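Local coordinates for protein nodulation fucosyltransferase NodZ (Bradyrhizobium sp., PDB 2HHC) that is a nodulation protein of the NodZ family, with the two-domain architecture of the GT-B fold, at residues A[8-13]-A[127-132]; A[36-41]-A[52-57]. One frame throughout, in Å; residues are numbered along the deposited sequence. Where two conformers were deposited one is given.

Contact 1 (A[8-13]-A[127-132]); sequences ISRRRT and VCDACL
In D129, CG stands opposite the backbone N (chi1 -161°), and the side chain of R12 folds at chi3 (-63°), which sets both terminal nitrogens of R12 against OD1 of D129. The setting is the Rossmann-like N-terminal sheet of the GT-B fold. Strands 6-10 and 125-128 are parallel neighbours there. C128 N donates to I8 O at 2.8 Å, and R10 N donates to C128 O at 2.8 Å. Past these bonds, R10 and R12 both pair with D129.

R12 grips end-on: NH1 lies 2.8 Å and NH2 3.0 Å from D129 OD1, both on its syn side. In the conformer described, R10 takes the other oxygen, with NH1 2.9 Å from D129 OD2, coming from above the carboxylate plane, and R10 NE also forms a salt bridge with D39. Each of these two guanidinium planes stands at 84° to the carboxylate, and D129 meets both at their edges.

R11 behaves differently. Its guanidinium lays one face over the A130-C131 peptide, with NH2 3.4 Å from C131 CB, while NE is held by D17. A water accepts from R11 NH1 and lies 2.7 Å from D129 OD1.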
loop_
_atom_site.group_PDB
_atom_site.type_symbol
_atom_site.label_atom_id
_atom_site.label_comp_id
_atom_site.label_asym_id
_atom_site.label_seq_id
_atom_site.Cartn_x
_atom_site.Cartn_y
_atom_site.Cartn_z
ATOM N N ILE A 8 16.369 6.757 -2.568
ATOM C CA ILE A 8 16.133 5.396 -2.115
ATOM C C ILE A 8 14.819 5.366 -1.383
ATOM O O ILE A 8 14.602 6.095 -0.396
ATOM C CB ILE A 8 17.265 4.908 -1.215
ATOM C CG1 ILE A 8 18.646 5.061 -1.919
ATOM C CG2 ILE A 8 16.999 3.491 -0.822
ATOM C CD1 ILE A 8 19.808 4.633 -1.063
ATOM N N SER A 9 13.898 4.520 -1.806
ATOM C CA SER A 9 12.631 4.291 -1.163
ATOM C C SER A 9 12.706 3.045 -0.307
ATOM O O SER A 9 12.709 1.920 -0.836
ATOM C CB SER A 9 11.525 4.162 -2.210
ATOM O OG SER A 9 10.264 4.053 -1.549
ATOM N N ARG A 10 12.761 3.233 1.020
ATOM C CA ARG A 10 12.841 2.161 1.982
ATOM C C ARG A 10 11.498 2.075 2.706
ATOM O O ARG A 10 11.066 3.064 3.333
ATOM C CB ARG A 10 13.925 2.469 3.009
ATOM C CG ARG A 10 15.220 2.968 2.405
ATOM C CD ARG A 10 16.381 2.704 3.396
ATOM N NE ARG A 10 16.751 1.293 3.340
ATOM C CZ ARG A 10 16.715 0.467 4.377
ATOM N NH1 ARG A 10 16.380 0.897 5.589
ATOM N NH2 ARG A 10 16.981 -0.822 4.209
ATOM N N ARG A 11 10.875 0.905 2.723
ATOM C CA ARG A 11 9.647 0.714 3.486
ATOM C C ARG A 11 9.469 -0.781 3.654
ATOM O O ARG A 11 9.824 -1.545 2.765
ATOM C CB ARG A 11 8.441 1.367 2.821
ATOM C CG ARG A 11 7.351 1.773 3.757
ATOM C CD ARG A 11 7.639 3.114 4.448
ATOM N NE ARG A 11 6.634 3.389 5.458
ATOM C CZ ARG A 11 6.851 3.557 6.749
ATOM N NH1 ARG A 11 8.065 3.715 7.237
ATOM N NH2 ARG A 11 5.840 3.700 7.555
ATOM N N ARG A 12 8.978 -1.167 4.811
ATOM C CA ARG A 12 8.965 -2.547 5.285
ATOM C C ARG A 12 7.646 -2.965 5.915
ATOM O O ARG A 12 7.556 -3.980 6.617
ATOM C CB ARG A 12 10.106 -2.762 6.309
ATOM C CG ARG A 12 11.463 -2.521 5.727
ATOM C CD ARG A 12 12.586 -2.483 6.703
ATOM N NE ARG A 12 12.437 -1.375 7.635
ATOM C CZ ARG A 12 12.671 -0.086 7.338
ATOM N NH1 ARG A 12 13.124 0.322 6.193
ATOM N NH2 ARG A 12 12.481 0.782 8.312
ATOM N N THR A 13 6.624 -2.139 5.715
ATOM C CA THR A 13 5.353 -2.335 6.361
ATOM C C THR A 13 4.340 -2.916 5.376
ATOM O O THR A 13 4.714 -3.613 4.421
ATOM C CB THR A 13 4.889 -0.995 6.913
ATOM O OG1 THR A 13 4.883 -0.016 5.861
ATOM C CG2 THR A 13 5.771 -0.501 8.035
ATOM N N VAL A 127 17.666 9.518 1.176
ATOM C CA VAL A 127 17.246 8.231 1.743
ATOM C C VAL A 127 15.884 8.440 2.366
ATOM O O VAL A 127 15.736 9.200 3.341
ATOM C CB VAL A 127 18.227 7.691 2.821
ATOM C CG1 VAL A 127 17.733 6.282 3.297
ATOM C CG2 VAL A 127 19.622 7.675 2.286
ATOM N N CYS A 128 14.858 7.802 1.804
ATOM C CA CYS A 128 13.513 7.869 2.300
ATOM C C CYS A 128 13.200 6.644 3.153
ATOM O O CYS A 128 13.056 5.570 2.611
ATOM C CB CYS A 128 12.489 7.947 1.148
ATOM S SG CYS A 128 12.676 9.383 0.068
ATOM N N ASP A 129 13.167 6.819 4.467
ATOM C CA ASP A 129 13.000 5.698 5.393
ATOM C C ASP A 129 12.028 6.092 6.535
ATOM O O ASP A 129 12.286 5.968 7.725
ATOM C CB ASP A 129 14.379 5.225 5.912
ATOM C CG ASP A 129 14.378 3.853 6.473
ATOM O OD1 ASP A 129 13.330 3.134 6.592
ATOM O OD2 ASP A 129 15.519 3.415 6.811
ATOM N N ALA A 130 10.879 6.590 6.094
ATOM C CA ALA A 130 9.771 6.999 6.899
ATOM C C ALA A 130 8.499 6.875 6.063
ATOM O O ALA A 130 8.552 6.645 4.856
ATOM C CB ALA A 130 9.934 8.416 7.362
ATOM N N CYS A 131 7.361 7.091 6.686
ATOM C CA CYS A 131 6.095 7.032 5.989
ATOM C C CYS A 131 5.927 8.277 5.136
ATOM O O CYS A 131 5.970 9.387 5.656
ATOM C CB CYS A 131 4.961 6.948 6.965
ATOM S SG CYS A 131 3.359 6.743 6.179
ATOM N N LEU A 132 5.713 8.085 3.844
ATOM C CA LEU A 132 5.516 9.186 2.909
ATOM C C LEU A 132 4.116 9.146 2.292
ATOM O O LEU A 132 3.876 9.748 1.223
ATOM C CB LEU A 132 6.637 9.256 1.864
ATOM C CG LEU A 132 8.023 9.596 2.442
ATOM C CD1 LEU A 132 9.020 9.661 1.339
ATOM C CD2 LEU A 132 8.033 10.941 3.185
HETATM O O HOH W 1 10.673 3.073 6.071
HETATM O O HOH W 2 9.863 5.620 2.640
HETATM O O HOH W 3 11.431 3.659 9.180
#

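Contact 2 (A[36-41]-A[52-57]); sequences LVIDWR and NAFPAF
The side-chain amide of N52 bonds to two backbone groups of 36-41. Its ND2 donates to I38 O at 2.9 Å. This bond is nearly straight (167°) and lies in the plane of the I38 carbonyl. Its OD1 accepts from W40 N at 2.9 Å, but W40 N sits well above the plane of the amide carbonyl. An extended first torsion (chi1 -168°, CG trans to the backbone N) carries the amide across to the strand. ND2 also bonds to D72 O, and N52 N bonds to D73, so the residue is tied to a further loop. OD1 has a second task: it takes a weak capping bond from F54 N at 3.4 Å. A weak backbone bond from A53 N to W40 O, at 3.3 Å, lies close by.

Beside the amide, the contact is apolar. F54 turns its edge to the six-membered ring of W40 in a T-shaped stack, with centroids 5.1 Å apart and planes at 72°. F54 CD1 does the touching, 3.7 Å from W40 CZ3. I38 reaches F54 with both branches. Its CG2 packs on F54 CD1, and its CD1 makes a CH-pi contact over the face of the ring, 4.1 Å from the F54 centroid. A53 CB rests on W40 CB.

On the strand side, D39 and R41 pair side-on: NE bonds to OD1 and NH2 to OD2. R41 N reaches the same OD1 from the opposite face, forming an Asx turn. D39 is also bridged by R10, and R41 NH1 bonds to N76.

The F57 side chain touches I261 and L268 of helix 258-274. An asparagine-capped, weakly bonded helix thus packs at the C-terminal end of a parallel strand in the Rossmann-like N-terminal domain of a GT-B fold.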
loop_
_atom_site.group_PDB
_atom_site.type_symbol
_atom_site.label_atom_id
_atom_site.label_comp_id
_atom_site.label_asym_id
_atom_site.label_seq_id
_atom_site.Cartn_x
_atom_site.Cartn_y
_atom_site.Cartn_z
ATOM N N LEU A 36 15.736 6.114 -9.069
ATOM C CA LEU A 36 14.952 5.561 -7.964
ATOM C C LEU A 36 15.355 4.151 -7.613
ATOM O O LEU A 36 15.480 3.289 -8.474
ATOM C CB LEU A 36 13.475 5.552 -8.320
ATOM C CG LEU A 36 12.503 5.012 -7.302
ATOM C CD1 LEU A 36 12.415 5.938 -6.059
ATOM C CD2 LEU A 36 11.135 4.920 -7.939
ATOM N N VAL A 37 15.670 3.953 -6.348
ATOM C CA VAL A 37 16.046 2.657 -5.832
ATOM C C VAL A 37 14.907 2.185 -4.910
ATOM O O VAL A 37 14.484 2.885 -3.968
ATOM C CB VAL A 37 17.318 2.778 -4.974
ATOM C CG1 VAL A 37 17.709 1.433 -4.421
ATOM C CG2 VAL A 37 18.466 3.403 -5.747
ATOM N N ILE A 38 14.344 1.013 -5.193
ATOM C CA ILE A 38 13.275 0.416 -4.388
ATOM C C ILE A 38 13.963 -0.565 -3.441
ATOM O O ILE A 38 14.507 -1.576 -3.887
ATOM C CB ILE A 38 12.225 -0.280 -5.244
ATOM C CG1 ILE A 38 11.727 0.631 -6.375
ATOM C CG2 ILE A 38 11.084 -0.761 -4.325
ATOM C CD1 ILE A 38 10.632 0.032 -7.262
ATOM N N ASP A 39 13.999 -0.209 -2.173
ATOM C CA ASP A 39 14.763 -0.976 -1.156
ATOM C C ASP A 39 13.818 -1.524 -0.102
ATOM O O ASP A 39 13.464 -0.855 0.896
ATOM C CB ASP A 39 15.834 -0.123 -0.523
ATOM C CG ASP A 39 16.638 -0.880 0.491
ATOM O OD1 ASP A 39 16.452 -2.102 0.685
ATOM O OD2 ASP A 39 17.483 -0.190 1.143
ATOM N N TRP A 40 13.295 -2.713 -0.372
ATOM C CA TRP A 40 12.382 -3.394 0.524
ATOM C C TRP A 40 13.075 -4.504 1.321
ATOM O O TRP A 40 12.469 -5.469 1.760
ATOM C CB TRP A 40 11.178 -3.935 -0.204
ATOM C CG TRP A 40 10.241 -2.873 -0.720
ATOM C CD1 TRP A 40 10.377 -1.512 -0.663
ATOM C CD2 TRP A 40 9.025 -3.127 -1.474
ATOM N NE1 TRP A 40 9.297 -0.907 -1.258
ATOM C CE2 TRP A 40 8.444 -1.889 -1.739
ATOM C CE3 TRP A 40 8.350 -4.283 -1.828
ATOM C CZ2 TRP A 40 7.246 -1.775 -2.450
ATOM C CZ3 TRP A 40 7.175 -4.190 -2.482
ATOM C CH2 TRP A 40 6.623 -2.927 -2.784
ATOM N N ARG A 41 14.382 -4.352 1.571
ATOM C CA ARG A 41 15.083 -5.206 2.546
ATOM C C ARG A 41 14.457 -5.053 3.902
ATOM O O ARG A 41 14.150 -3.942 4.320
ATOM C CB ARG A 41 16.572 -4.831 2.627
ATOM C CG ARG A 41 17.354 -5.265 1.379
ATOM C CD ARG A 41 18.828 -4.854 1.381
ATOM N NE ARG A 41 18.918 -3.418 1.355
ATOM C CZ ARG A 41 20.052 -2.746 1.472
ATOM N NH1 ARG A 41 21.183 -3.426 1.525
ATOM N NH2 ARG A 41 20.047 -1.409 1.516
ATOM N N ASN A 52 16.035 -8.151 -0.919
ATOM C CA ASN A 52 15.119 -7.103 -1.292
ATOM C C ASN A 52 13.781 -7.726 -1.648
ATOM O O ASN A 52 13.747 -8.545 -2.543
ATOM C CB ASN A 52 15.709 -6.343 -2.486
ATOM C CG ASN A 52 14.999 -5.045 -2.803
ATOM O OD1 ASN A 52 13.898 -4.808 -2.321
ATOM N ND2 ASN A 52 15.624 -4.196 -3.606
ATOM N N ALA A 53 12.736 -7.410 -0.899
ATOM C CA ALA A 53 11.444 -8.069 -1.089
ATOM C C ALA A 53 10.747 -7.683 -2.369
ATOM O O ALA A 53 9.836 -8.396 -2.799
ATOM C CB ALA A 53 10.532 -7.752 0.076
ATOM N N PHE A 54 11.099 -6.563 -2.983
ATOM C CA PHE A 54 10.315 -6.117 -4.156
ATOM C C PHE A 54 10.173 -7.241 -5.223
ATOM O O PHE A 54 9.047 -7.524 -5.683
ATOM C CB PHE A 54 10.824 -4.780 -4.726
ATOM C CG PHE A 54 10.010 -4.266 -5.857
ATOM C CD1 PHE A 54 8.886 -3.487 -5.654
ATOM C CD2 PHE A 54 10.375 -4.585 -7.131
ATOM C CE1 PHE A 54 8.171 -3.021 -6.786
ATOM C CE2 PHE A 54 9.657 -4.152 -8.264
ATOM C CZ PHE A 54 8.546 -3.334 -8.037
ATOM N N PRO A 55 11.273 -7.885 -5.694
ATOM C CA PRO A 55 11.138 -8.951 -6.683
ATOM C C PRO A 55 10.432 -10.231 -6.261
ATOM O O PRO A 55 10.156 -11.068 -7.063
ATOM C CB PRO A 55 12.591 -9.259 -7.076
ATOM C CG PRO A 55 13.381 -8.103 -6.578
ATOM C CD PRO A 55 12.677 -7.570 -5.412
ATOM N N ALA A 56 10.200 -10.378 -4.969
ATOM C CA ALA A 56 9.447 -11.512 -4.500
ATOM C C ALA A 56 7.952 -11.380 -4.853
ATOM O O ALA A 56 7.269 -12.379 -4.928
ATOM C CB ALA A 56 9.654 -11.717 -2.988
ATOM N N PHE A 57 7.490 -10.142 -5.080
ATOM C CA PHE A 57 6.098 -9.898 -5.345
ATOM C C PHE A 57 5.789 -9.258 -6.690
ATOM O O PHE A 57 4.692 -9.447 -7.216
ATOM C CB PHE A 57 5.532 -9.023 -4.211
ATOM C CG PHE A 57 5.657 -9.695 -2.847
ATOM C CD1 PHE A 57 4.894 -10.779 -2.499
ATOM C CD2 PHE A 57 6.643 -9.301 -1.962
ATOM C CE1 PHE A 57 5.078 -11.425 -1.288
ATOM C CE2 PHE A 57 6.841 -9.945 -0.737
ATOM C CZ PHE A 57 6.048 -10.987 -0.393
#

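From the N terminus, the chain runs up strand 6-10 and into 8-13. Helix 15-32 carries it back, and strand 35-39 runs parallel beside 6-10, a beta-alpha-beta crossover. Contact 2 closes a short loop from 36-41 to 52-57. Contact 1 closes a much longer one, from 8-13 to 127-132, and contact 2 is nested inside it. The centres lie 11 Å apart. The two contacts meet directly: S9 N and V37 O are 2.8 Å apart, a probable hydrogen bond, and R12 CD packs on R41 O. Strand 6-10 lies between strands 125-128 and 35-39, and contact 2 packs F54 of helix 54-57 against I38 and W40.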